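Long-range contacts in outer membrane porin protein 32 (PDB 2FGQ), which forms anion-selective channels across the bacterial outer membrane as a homotrimeric porin, held here in complex with malate: residues Gly146-Asp157 with Gly169-Asp179; Gly215-Thr226 with Lys237-Pro248. All coordinates share one frame; numbering follows the deposited sequence.

Contact 1 of 2, residues Gly146-Asp157 with Gly169-Asp179; sequences GGFNAGFGYAFD and GRYIGGYVAYD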
loop_
_atom_site.group_PDB
_atom_site.type_symbol
_atom_site.label_atom_id
_atom_site.label_comp_id
_atom_site.label_asym_id
_atom_site.label_seq_id
_atom_site.Cartn_x
_atom_site.Cartn_y
_atom_site.Cartn_z
ATOM N N GLY A 146 -40.278 11.611 1.827
ATOM C CA GLY A 146 -41.224 11.554 2.915
ATOM C C GLY A 146 -40.794 10.604 4.012
ATOM O O GLY A 146 -41.639 10.088 4.715
ATOM N N GLY A 147 -39.477 10.412 4.181
ATOM C CA GLY A 147 -38.900 9.489 5.140
ATOM C C GLY A 147 -38.504 8.135 4.558
ATOM O O GLY A 147 -37.601 7.472 5.062
ATOM N N PHE A 148 -39.167 7.710 3.498
ATOM C CA PHE A 148 -38.945 6.389 2.924
ATOM C C PHE A 148 -37.721 6.381 2.046
ATOM O O PHE A 148 -37.516 7.276 1.236
ATOM C CB PHE A 148 -40.181 5.900 2.162
ATOM C CG PHE A 148 -41.365 5.684 3.055
ATOM C CD1 PHE A 148 -41.453 4.551 3.844
ATOM C CD2 PHE A 148 -42.344 6.659 3.164
ATOM C CE1 PHE A 148 -42.519 4.362 4.719
ATOM C CE2 PHE A 148 -43.415 6.473 4.033
ATOM C CZ PHE A 148 -43.489 5.321 4.809
ATOM N N ASN A 149 -36.938 5.315 2.189
ATOM C CA ASN A 149 -35.692 5.222 1.431
ATOM C C ASN A 149 -35.319 3.755 1.293
ATOM O O ASN A 149 -35.704 2.936 2.101
ATOM C CB ASN A 149 -34.555 6.035 2.092
ATOM C CG ASN A 149 -34.206 5.567 3.501
ATOM O OD1 ASN A 149 -33.180 4.871 3.706
ATOM N ND2 ASN A 149 -35.007 5.977 4.500
ATOM N N ALA A 150 -34.560 3.439 0.252
ATOM C CA ALA A 150 -34.184 2.047 -0.006
ATOM C C ALA A 150 -32.824 1.967 -0.664
ATOM O O ALA A 150 -32.324 2.932 -1.226
ATOM C CB ALA A 150 -35.206 1.352 -0.888
ATOM N N GLY A 151 -32.241 0.785 -0.582
ATOM C CA GLY A 151 -30.945 0.521 -1.192
ATOM C C GLY A 151 -30.882 -0.918 -1.678
ATOM O O GLY A 151 -31.519 -1.811 -1.094
ATOM N N PHE A 152 -30.165 -1.126 -2.789
ATOM C CA PHE A 152 -30.112 -2.404 -3.458
ATOM C C PHE A 152 -28.706 -2.629 -4.008
ATOM O O PHE A 152 -28.078 -1.710 -4.484
ATOM C CB PHE A 152 -31.074 -2.429 -4.642
ATOM C CG PHE A 152 -32.453 -1.992 -4.305
ATOM C CD1 PHE A 152 -33.381 -2.906 -3.847
ATOM C CD2 PHE A 152 -32.818 -0.656 -4.442
ATOM C CE1 PHE A 152 -34.664 -2.480 -3.512
ATOM C CE2 PHE A 152 -34.088 -0.233 -4.129
ATOM C CZ PHE A 152 -34.996 -1.150 -3.656
ATOM N N GLY A 153 -28.241 -3.866 -3.924
ATOM C CA GLY A 153 -26.913 -4.192 -4.417
ATOM C C GLY A 153 -26.854 -5.559 -5.046
ATOM O O GLY A 153 -27.591 -6.472 -4.667
ATOM N N TYR A 154 -25.963 -5.677 -6.019
ATOM C CA TYR A 154 -25.628 -6.916 -6.693
ATOM C C TYR A 154 -24.101 -6.956 -6.805
ATOM O O TYR A 154 -23.528 -6.032 -7.294
ATOM C CB TYR A 154 -26.237 -7.010 -8.114
ATOM C CG TYR A 154 -25.993 -8.367 -8.703
ATOM C CD1 TYR A 154 -26.878 -9.414 -8.452
ATOM C CD2 TYR A 154 -24.849 -8.638 -9.455
ATOM C CE1 TYR A 154 -26.643 -10.697 -8.961
ATOM C CE2 TYR A 154 -24.612 -9.906 -9.964
ATOM C CZ TYR A 154 -25.511 -10.934 -9.707
ATOM O OH TYR A 154 -25.282 -12.210 -10.206
ATOM N N ALA A 155 -23.503 -8.032 -6.355
ATOM C CA ALA A 155 -22.063 -8.235 -6.546
ATOM C C ALA A 155 -21.885 -9.486 -7.358
ATOM O O ALA A 155 -22.401 -10.536 -7.029
ATOM C CB ALA A 155 -21.268 -8.347 -5.241
ATOM N N PHE A 156 -21.087 -9.365 -8.406
ATOM C CA PHE A 156 -20.777 -10.459 -9.284
ATOM C C PHE A 156 -19.798 -11.466 -8.657
ATOM O O PHE A 156 -18.783 -11.104 -8.082
ATOM C CB PHE A 156 -20.132 -9.927 -10.567
ATOM C CG PHE A 156 -20.998 -8.994 -11.362
ATOM C CD1 PHE A 156 -20.957 -7.641 -11.152
ATOM C CD2 PHE A 156 -21.820 -9.478 -12.358
ATOM C CE1 PHE A 156 -21.742 -6.784 -11.901
ATOM C CE2 PHE A 156 -22.634 -8.616 -13.117
ATOM C CZ PHE A 156 -22.602 -7.276 -12.884
ATOM N N ASP A 157 -20.082 -12.737 -8.839
ATOM C CA ASP A 157 -19.197 -13.804 -8.421
ATOM C C ASP A 157 -18.021 -14.027 -9.337
ATOM O O ASP A 157 -16.961 -14.449 -8.873
ATOM C CB ASP A 157 -19.962 -15.116 -8.275
ATOM C CG ASP A 157 -20.774 -15.441 -9.475
ATOM O OD1 ASP A 157 -20.312 -16.199 -10.386
ATOM O OD2 ASP A 157 -21.899 -14.927 -9.631
ATOM N N GLY A 169 -18.988 -15.542 -3.651
ATOM C CA GLY A 169 -18.892 -14.104 -3.555
ATOM C C GLY A 169 -20.060 -13.332 -4.114
ATOM O O GLY A 169 -20.164 -12.123 -3.920
ATOM N N ARG A 170 -20.968 -14.000 -4.808
ATOM C CA ARG A 170 -22.164 -13.325 -5.272
ATOM C C ARG A 170 -22.916 -12.747 -4.078
ATOM O O ARG A 170 -23.028 -13.392 -3.052
ATOM C CB ARG A 170 -23.055 -14.284 -6.056
ATOM C CG ARG A 170 -24.224 -13.606 -6.740
ATOM C CD ARG A 170 -25.192 -14.535 -7.355
ATOM N NE ARG A 170 -24.572 -15.249 -8.441
ATOM C CZ ARG A 170 -25.080 -16.328 -9.028
ATOM N NH1 ARG A 170 -26.220 -16.858 -8.589
ATOM N NH2 ARG A 170 -24.435 -16.867 -10.067
ATOM N N TYR A 171 -23.430 -11.543 -4.254
ATOM C CA TYR A 171 -24.316 -10.872 -3.289
ATOM C C TYR A 171 -25.516 -10.357 -4.011
ATOM O O TYR A 171 -25.397 -9.743 -5.061
ATOM C CB TYR A 171 -23.623 -9.685 -2.603
ATOM C CG TYR A 171 -24.497 -8.823 -1.730
ATOM C CD1 TYR A 171 -25.187 -7.735 -2.267
ATOM C CD2 TYR A 171 -24.634 -9.076 -0.384
ATOM C CE1 TYR A 171 -26.012 -6.930 -1.491
ATOM C CE2 TYR A 171 -25.487 -8.287 0.422
ATOM C CZ TYR A 171 -26.177 -7.213 -0.157
ATOM O OH TYR A 171 -26.946 -6.378 0.615
ATOM N N ILE A 172 -26.682 -10.596 -3.432
ATOM C CA ILE A 172 -27.908 -9.922 -3.879
ATOM C C ILE A 172 -28.649 -9.494 -2.619
ATOM O O ILE A 172 -28.870 -10.308 -1.735
ATOM C CB ILE A 172 -28.793 -10.833 -4.721
ATOM C CG1 ILE A 172 -30.059 -10.109 -5.185
ATOM C CG2 ILE A 172 -29.191 -12.034 -3.974
ATOM C CD1 ILE A 172 -29.805 -8.933 -5.908
ATOM N N GLY A 173 -28.995 -8.236 -2.496
ATOM C CA GLY A 173 -29.602 -7.822 -1.249
ATOM C C GLY A 173 -30.018 -6.383 -1.279
ATOM O O GLY A 173 -29.728 -5.644 -2.198
ATOM N N GLY A 174 -30.750 -5.989 -0.253
ATOM C CA GLY A 174 -31.210 -4.635 -0.172
ATOM C C GLY A 174 -32.002 -4.399 1.087
ATOM O O GLY A 174 -32.190 -5.302 1.900
ATOM N N TYR A 175 -32.468 -3.169 1.219
ATOM C CA TYR A 175 -33.268 -2.786 2.363
ATOM C C TYR A 175 -34.325 -1.775 1.966
ATOM O O TYR A 175 -34.214 -1.073 0.978
ATOM C CB TYR A 175 -32.410 -2.184 3.485
ATOM C CG TYR A 175 -31.774 -0.870 3.155
ATOM C CD1 TYR A 175 -32.457 0.355 3.306
ATOM C CD2 TYR A 175 -30.464 -0.842 2.701
ATOM C CE1 TYR A 175 -31.831 1.564 2.972
ATOM C CE2 TYR A 175 -29.848 0.316 2.391
ATOM C CZ TYR A 175 -30.511 1.516 2.490
ATOM O OH TYR A 175 -29.795 2.653 2.204
ATOM N N VAL A 176 -35.367 -1.750 2.779
ATOM C CA VAL A 176 -36.317 -0.651 2.826
ATOM C C VAL A 176 -36.276 -0.043 4.229
ATOM O O VAL A 176 -36.035 -0.731 5.224
ATOM C CB VAL A 176 -37.747 -1.121 2.460
ATOM C CG1 VAL A 176 -37.802 -1.542 1.012
ATOM C CG2 VAL A 176 -38.274 -2.210 3.392
ATOM N N ALA A 177 -36.492 1.261 4.301
ATOM C CA ALA A 177 -36.367 1.987 5.540
ATOM C C ALA A 177 -37.236 3.233 5.579
ATOM O O ALA A 177 -37.733 3.709 4.540
ATOM C CB ALA A 177 -34.949 2.381 5.765
ATOM N N TYR A 178 -37.433 3.695 6.800
ATOM C CA TYR A 178 -38.070 4.970 7.101
ATOM C C TYR A 178 -37.115 5.729 8.029
ATOM O O TYR A 178 -36.743 5.215 9.090
ATOM C CB TYR A 178 -39.437 4.732 7.762
ATOM C CG TYR A 178 -40.117 6.038 8.085
ATOM C CD1 TYR A 178 -40.843 6.718 7.132
ATOM C CD2 TYR A 178 -39.973 6.614 9.319
ATOM C CE1 TYR A 178 -41.439 7.962 7.417
ATOM C CE2 TYR A 178 -40.535 7.862 9.607
ATOM C CZ TYR A 178 -41.284 8.522 8.662
ATOM O OH TYR A 178 -41.830 9.757 8.973
ATOM N N ASP A 179 -36.748 6.950 7.641
ATOM C CA ASP A 179 -35.860 7.804 8.407
ATOM C C ASP A 179 -36.375 9.214 8.317
ATOM O O ASP A 179 -36.373 9.797 7.232
ATOM C CB ASP A 179 -34.457 7.765 7.800
ATOM C CG ASP A 179 -33.772 6.483 8.089
ATOM O OD1 ASP A 179 -33.866 5.563 7.243
ATOM O OD2 ASP A 179 -33.146 6.309 9.164
HETATM O O HOH W 1 -43.263 11.105 7.179
HETATM O O HOH W 2 -30.864 4.997 2.492
HETATM O O HOH W 3 -21.838 -17.383 -12.197
#

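Contact 2 of 2, residues Gly215-Thr226 with Lys237-Pro248; sequences GVAKLSGLLQQT and KTNSYMLGASAP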
loop_
_atom_site.group_PDB
_atom_site.type_symbol
_atom_site.label_atom_id
_atom_site.label_comp_id
_atom_site.label_asym_id
_atom_site.label_seq_id
_atom_site.Cartn_x
_atom_site.Cartn_y
_atom_site.Cartn_z
ATOM N N GLY A 215 -33.273 13.017 22.024
ATOM C CA GLY A 215 -32.452 14.193 22.346
ATOM C C GLY A 215 -31.670 13.975 23.622
ATOM O O GLY A 215 -30.433 13.879 23.600
ATOM N N VAL A 216 -32.389 13.845 24.727
ATOM C CA VAL A 216 -31.776 13.522 26.013
ATOM C C VAL A 216 -31.179 12.101 26.046
ATOM O O VAL A 216 -30.306 11.820 26.840
ATOM C CB VAL A 216 -32.768 13.705 27.190
ATOM C CG1 VAL A 216 -33.368 15.127 27.183
ATOM C CG2 VAL A 216 -33.865 12.649 27.181
ATOM N N ALA A 217 -31.668 11.217 25.172
ATOM C CA ALA A 217 -31.144 9.849 25.064
ATOM C C ALA A 217 -31.618 9.250 23.757
ATOM O O ALA A 217 -32.564 9.755 23.138
ATOM C CB ALA A 217 -31.610 8.994 26.217
ATOM N N LYS A 218 -30.967 8.173 23.336
ATOM C CA LYS A 218 -31.362 7.443 22.125
ATOM C C LYS A 218 -31.488 5.963 22.492
ATOM O O LYS A 218 -30.667 5.437 23.239
ATOM C CB LYS A 218 -30.312 7.655 21.038
ATOM C CG LYS A 218 -30.521 6.857 19.776
ATOM C CD LYS A 218 -29.535 7.274 18.670
ATOM C CE LYS A 218 -29.885 6.587 17.372
ATOM N NZ LYS A 218 -28.850 6.847 16.289
ATOM N N LEU A 219 -32.521 5.323 21.984
ATOM C CA LEU A 219 -32.731 3.896 22.159
ATOM C C LEU A 219 -32.625 3.246 20.785
ATOM O O LEU A 219 -33.163 3.759 19.808
ATOM C CB LEU A 219 -34.135 3.671 22.724
ATOM C CG LEU A 219 -34.526 2.243 23.074
ATOM C CD1 LEU A 219 -33.711 1.661 24.261
ATOM C CD2 LEU A 219 -36.048 2.252 23.357
ATOM N N SER A 220 -31.969 2.091 20.727
ATOM C CA SER A 220 -31.722 1.432 19.449
ATOM C C SER A 220 -31.765 -0.086 19.632
ATOM O O SER A 220 -31.330 -0.580 20.633
ATOM C CB SER A 220 -30.344 1.861 18.947
ATOM O OG SER A 220 -30.197 1.498 17.581
ATOM N N GLY A 221 -32.339 -0.798 18.675
ATOM C CA GLY A 221 -32.432 -2.243 18.699
ATOM C C GLY A 221 -32.234 -2.869 17.313
ATOM O O GLY A 221 -32.459 -2.242 16.266
ATOM N N LEU A 222 -31.796 -4.126 17.312
ATOM C CA LEU A 222 -31.483 -4.850 16.066
ATOM C C LEU A 222 -31.844 -6.323 16.360
ATOM O O LEU A 222 -31.529 -6.839 17.439
ATOM C CB LEU A 222 -29.984 -4.775 15.753
ATOM C CG LEU A 222 -29.306 -3.783 14.782
ATOM C CD1 LEU A 222 -27.790 -3.881 14.853
ATOM C CD2 LEU A 222 -29.712 -3.984 13.322
ATOM N N LEU A 223 -32.482 -6.975 15.398
ATOM C CA LEU A 223 -32.684 -8.425 15.371
ATOM C C LEU A 223 -32.155 -8.941 14.043
ATOM O O LEU A 223 -32.380 -8.325 13.012
ATOM C CB LEU A 223 -34.175 -8.746 15.411
ATOM C CG LEU A 223 -34.971 -8.119 16.530
ATOM C CD1 LEU A 223 -36.428 -8.262 16.200
ATOM C CD2 LEU A 223 -34.601 -8.835 17.827
ATOM N N GLN A 224 -31.512 -10.099 14.050
ATOM C CA GLN A 224 -30.973 -10.647 12.839
ATOM C C GLN A 224 -30.959 -12.155 12.886
ATOM O O GLN A 224 -30.619 -12.738 13.914
ATOM C CB GLN A 224 -29.515 -10.177 12.626
ATOM C CG GLN A 224 -28.927 -10.521 11.272
ATOM C CD GLN A 224 -27.530 -9.945 11.114
ATOM O OE1 GLN A 224 -27.295 -9.071 10.234
ATOM N NE2 GLN A 224 -26.603 -10.388 11.959
ATOM N N GLN A 225 -31.332 -12.774 11.770
ATOM C CA GLN A 225 -31.127 -14.210 11.576
ATOM C C GLN A 225 -30.211 -14.404 10.402
ATOM O O GLN A 225 -30.474 -13.886 9.318
ATOM C CB GLN A 225 -32.431 -14.964 11.338
ATOM C CG GLN A 225 -32.192 -16.435 11.166
ATOM C CD GLN A 225 -33.475 -17.230 11.112
ATOM O OE1 GLN A 225 -33.970 -17.515 10.030
ATOM N NE2 GLN A 225 -34.041 -17.552 12.268
ATOM N N THR A 226 -29.119 -15.138 10.646
ATOM C CA THR A 226 -28.166 -15.482 9.604
ATOM C C THR A 226 -28.157 -16.994 9.478
ATOM O O THR A 226 -27.909 -17.699 10.462
ATOM C CB THR A 226 -26.805 -15.012 10.033
ATOM O OG1 THR A 226 -26.864 -13.601 10.271
ATOM C CG2 THR A 226 -25.819 -15.190 8.890
ATOM N N LYS A 237 -27.330 -21.880 11.689
ATOM C CA LYS A 237 -28.272 -20.791 11.879
ATOM C C LYS A 237 -27.933 -20.086 13.190
ATOM O O LYS A 237 -27.754 -20.726 14.209
ATOM C CB LYS A 237 -29.724 -21.322 11.905
ATOM C CG LYS A 237 -30.742 -20.241 12.057
ATOM C CD LYS A 237 -32.156 -20.771 11.682
ATOM C CE LYS A 237 -32.843 -21.313 12.838
ATOM N NZ LYS A 237 -34.209 -21.889 12.387
ATOM N N THR A 238 -27.950 -18.759 13.162
ATOM C CA THR A 238 -27.694 -17.956 14.317
ATOM C C THR A 238 -28.701 -16.813 14.369
ATOM O O THR A 238 -28.896 -16.116 13.365
ATOM C CB THR A 238 -26.271 -17.347 14.234
ATOM O OG1 THR A 238 -25.296 -18.396 14.047
ATOM C CG2 THR A 238 -25.900 -16.656 15.547
ATOM N N ASN A 239 -29.356 -16.649 15.524
ATOM C CA ASN A 239 -30.225 -15.516 15.802
ATOM C C ASN A 239 -29.475 -14.563 16.722
ATOM O O ASN A 239 -29.021 -14.962 17.815
ATOM C CB ASN A 239 -31.510 -15.999 16.476
ATOM C CG ASN A 239 -32.366 -16.895 15.574
ATOM O OD1 ASN A 239 -32.349 -16.780 14.362
ATOM N ND2 ASN A 239 -33.159 -17.785 16.207
ATOM N N SER A 240 -29.409 -13.298 16.324
ATOM C CA SER A 240 -28.648 -12.290 17.056
ATOM C C SER A 240 -29.553 -11.122 17.410
ATOM O O SER A 240 -30.356 -10.689 16.598
ATOM C CB SER A 240 -27.458 -11.784 16.226
ATOM O OG SER A 240 -26.574 -12.842 15.856
ATOM N N TYR A 241 -29.444 -10.634 18.631
ATOM C CA TYR A 241 -30.337 -9.604 19.162
ATOM C C TYR A 241 -29.522 -8.548 19.887
ATOM O O TYR A 241 -28.538 -8.873 20.527
ATOM C CB TYR A 241 -31.255 -10.209 20.225
ATOM C CG TYR A 241 -32.015 -11.468 19.847
ATOM C CD1 TYR A 241 -31.410 -12.707 19.859
ATOM C CD2 TYR A 241 -33.349 -11.411 19.545
ATOM C CE1 TYR A 241 -32.110 -13.855 19.546
ATOM C CE2 TYR A 241 -34.075 -12.570 19.219
ATOM C CZ TYR A 241 -33.429 -13.791 19.215
ATOM O OH TYR A 241 -34.122 -14.952 18.926
ATOM N N MET A 242 -29.924 -7.286 19.795
ATOM C CA MET A 242 -29.208 -6.217 20.521
ATOM C C MET A 242 -30.196 -5.113 20.890
ATOM O O MET A 242 -31.140 -4.832 20.140
ATOM C CB MET A 242 -28.080 -5.704 19.624
ATOM C CG MET A 242 -27.411 -4.416 19.906
ATOM S SD MET A 242 -27.397 -3.454 18.214
ATOM C CE MET A 242 -28.615 -2.362 18.890
ATOM N N LEU A 243 -29.986 -4.555 22.075
ATOM C CA LEU A 243 -30.703 -3.381 22.555
ATOM C C LEU A 243 -29.693 -2.498 23.237
ATOM O O LEU A 243 -28.899 -2.965 24.056
ATOM C CB LEU A 243 -31.789 -3.764 23.577
ATOM C CG LEU A 243 -32.778 -2.652 23.954
ATOM C CD1 LEU A 243 -33.496 -2.080 22.757
ATOM C CD2 LEU A 243 -33.821 -3.207 24.902
ATOM N N GLY A 244 -29.725 -1.221 22.897
ATOM C CA GLY A 244 -28.830 -0.259 23.501
ATOM C C GLY A 244 -29.429 1.104 23.694
ATOM O O GLY A 244 -30.451 1.470 23.100
ATOM N N ALA A 245 -28.751 1.875 24.525
ATOM C CA ALA A 245 -29.110 3.260 24.760
ATOM C C ALA A 245 -27.859 4.110 24.870
ATOM O O ALA A 245 -26.819 3.645 25.327
ATOM C CB ALA A 245 -29.914 3.393 26.009
ATOM N N SER A 246 -27.981 5.357 24.463
ATOM C CA SER A 246 -26.912 6.322 24.642
ATOM C C SER A 246 -27.519 7.626 25.141
ATOM O O SER A 246 -28.713 7.856 25.004
ATOM C CB SER A 246 -26.156 6.594 23.348
ATOM O OG SER A 246 -27.006 7.081 22.326
ATOM N N ALA A 247 -26.676 8.459 25.728
ATOM C CA ALA A 247 -27.108 9.765 26.213
ATOM C C ALA A 247 -25.933 10.732 26.273
ATOM O O ALA A 247 -24.870 10.349 26.753
ATOM C CB ALA A 247 -27.687 9.611 27.598
ATOM N N PRO A 248 -26.142 11.986 25.885
ATOM C CA PRO A 248 -25.153 13.030 26.191
ATOM C C PRO A 248 -25.031 13.232 27.696
ATOM O O PRO A 248 -26.036 13.120 28.440
ATOM C CB PRO A 248 -25.694 14.294 25.471
ATOM C CG PRO A 248 -27.018 13.939 24.907
ATOM C CD PRO A 248 -27.302 12.511 25.148
HETATM O O HOH W 4 -28.674 13.484 28.385
HETATM O O HOH W 5 -26.863 -12.885 13.141
HETATM O O HOH W 6 -36.128 -20.082 12.649
HETATM O O HOH W 7 -25.327 -18.575 11.072
#

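Contact 1 of 2, residues Gly146-Asp157 with Gly169-Asp179
Gly151 packs over one face of the Tyr175 ring: its N sits over the ring centre and its CA makes a CH-pi contact with the same ring, 4.0 Å from the centroid. Tyr175 CG stands between its own backbone N and carbonyl carbon (chi1 67°), which folds the ring back over the neighbouring strand. This is the tight, inward side of the pair. Beside it Asn149 ND2 gives one hydrogen to Asp179 OD1 (3.0 Å), on the anti lone pair, and the other to Gly147 O (3.0 Å), so the amide is fixed in rotation; Lys100 and Ser184 hold the Asp179 carboxylate from beyond. A water joins Asn149 OD1 to Tyr175 OH.

The outward face is looser. Phe152 and Val176 lie on the surface, and Tyr154 CD1 touches Ile172 CD1 at the ring edge (3.9 Å). Tyr178 turns its edge to the face of Phe148, a T-shaped pair with centroids 5.1 Å apart. At the far end, in a salt bridge, Arg170 NE (2.9 Å) and NH2 both grip the single oxygen Asp157 OD2 side-on, from above the carboxylate plane. Antiparallel pairing with aromatic and apolar residues outside, and small residues with a few tyrosines and polar groups inside, is characteristic of a porin barrel wall.

Contact 2 of 2, residues Gly215-Thr226 with Lys237-Pro248
Val216 O and Pro248 O are bridged by a water that donates to both, just before strand 218-230 begins. Ala217 CB rests against Ser246 O at 3.3 Å, and from Lys218 onward the regular antiparallel ladder takes over, Lys218 exchanging two backbone hydrogen bonds with Ser246. Leu219 turns to the outer face, where its CD1 meets Leu243 CD1 at 4.0 Å. Ser220 points to the inner face, its hydroxyl bound to Tyr104 O, while its carbonyl takes the Gly244 N-H and lies near Leu243 CD1. Gly221 brings its bare CA to within 3.8 Å of Met242 CE. That methyl is carried there by a thioether chain bent at chi2 and chi3, and the sulfur lies against the next residue: Leu222 CD1 approaches Met242 SD to 3.4 Å. On the outer face Leu223 CD2 presses on Tyr241 CD2 (3.3 Å), a close carbon-carbon contact. Inside, Gln224 NE2 donates to a water shared with Ser240 OG and Thr226 OG1, while Gln224 OE1 is bonded to Thr207. Gln225, again on the outer face, stretches out beside Asn239, and its NE2 reaches an in-plane lone pair of Asn239 OD1 at 2.8 Å. The two amides are only 17° from coplanar. Thr226 closes the segment with a reciprocal pair of backbone bonds to Thr238. Leucines and a tyrosine outside, giving way to an amide pair at one end, and mainly small or polar groups inside mark a beta hairpin of a porin barrel.

Following the chain from the N terminus, contact 1 comes first: strand 148-155 runs one way, a loop without helix or strand intervenes, and strand 171-179 returns beside it. Two further strands, 183-196 and 199-213, carry the wall onward before contact 2 opens. There both strands, 218-230 and 235-249, run on past the segments to a short turn, making a beta hairpin, whereas contact 1 closes a longer loop between adjacent strands. The contacts are thus in series, neither nesting nor crossing. Their nearest atoms stay about 8 Å apart, yet both belong to the same closed barrel of sixteen antiparallel strands, tying together neighbouring staves of one wall.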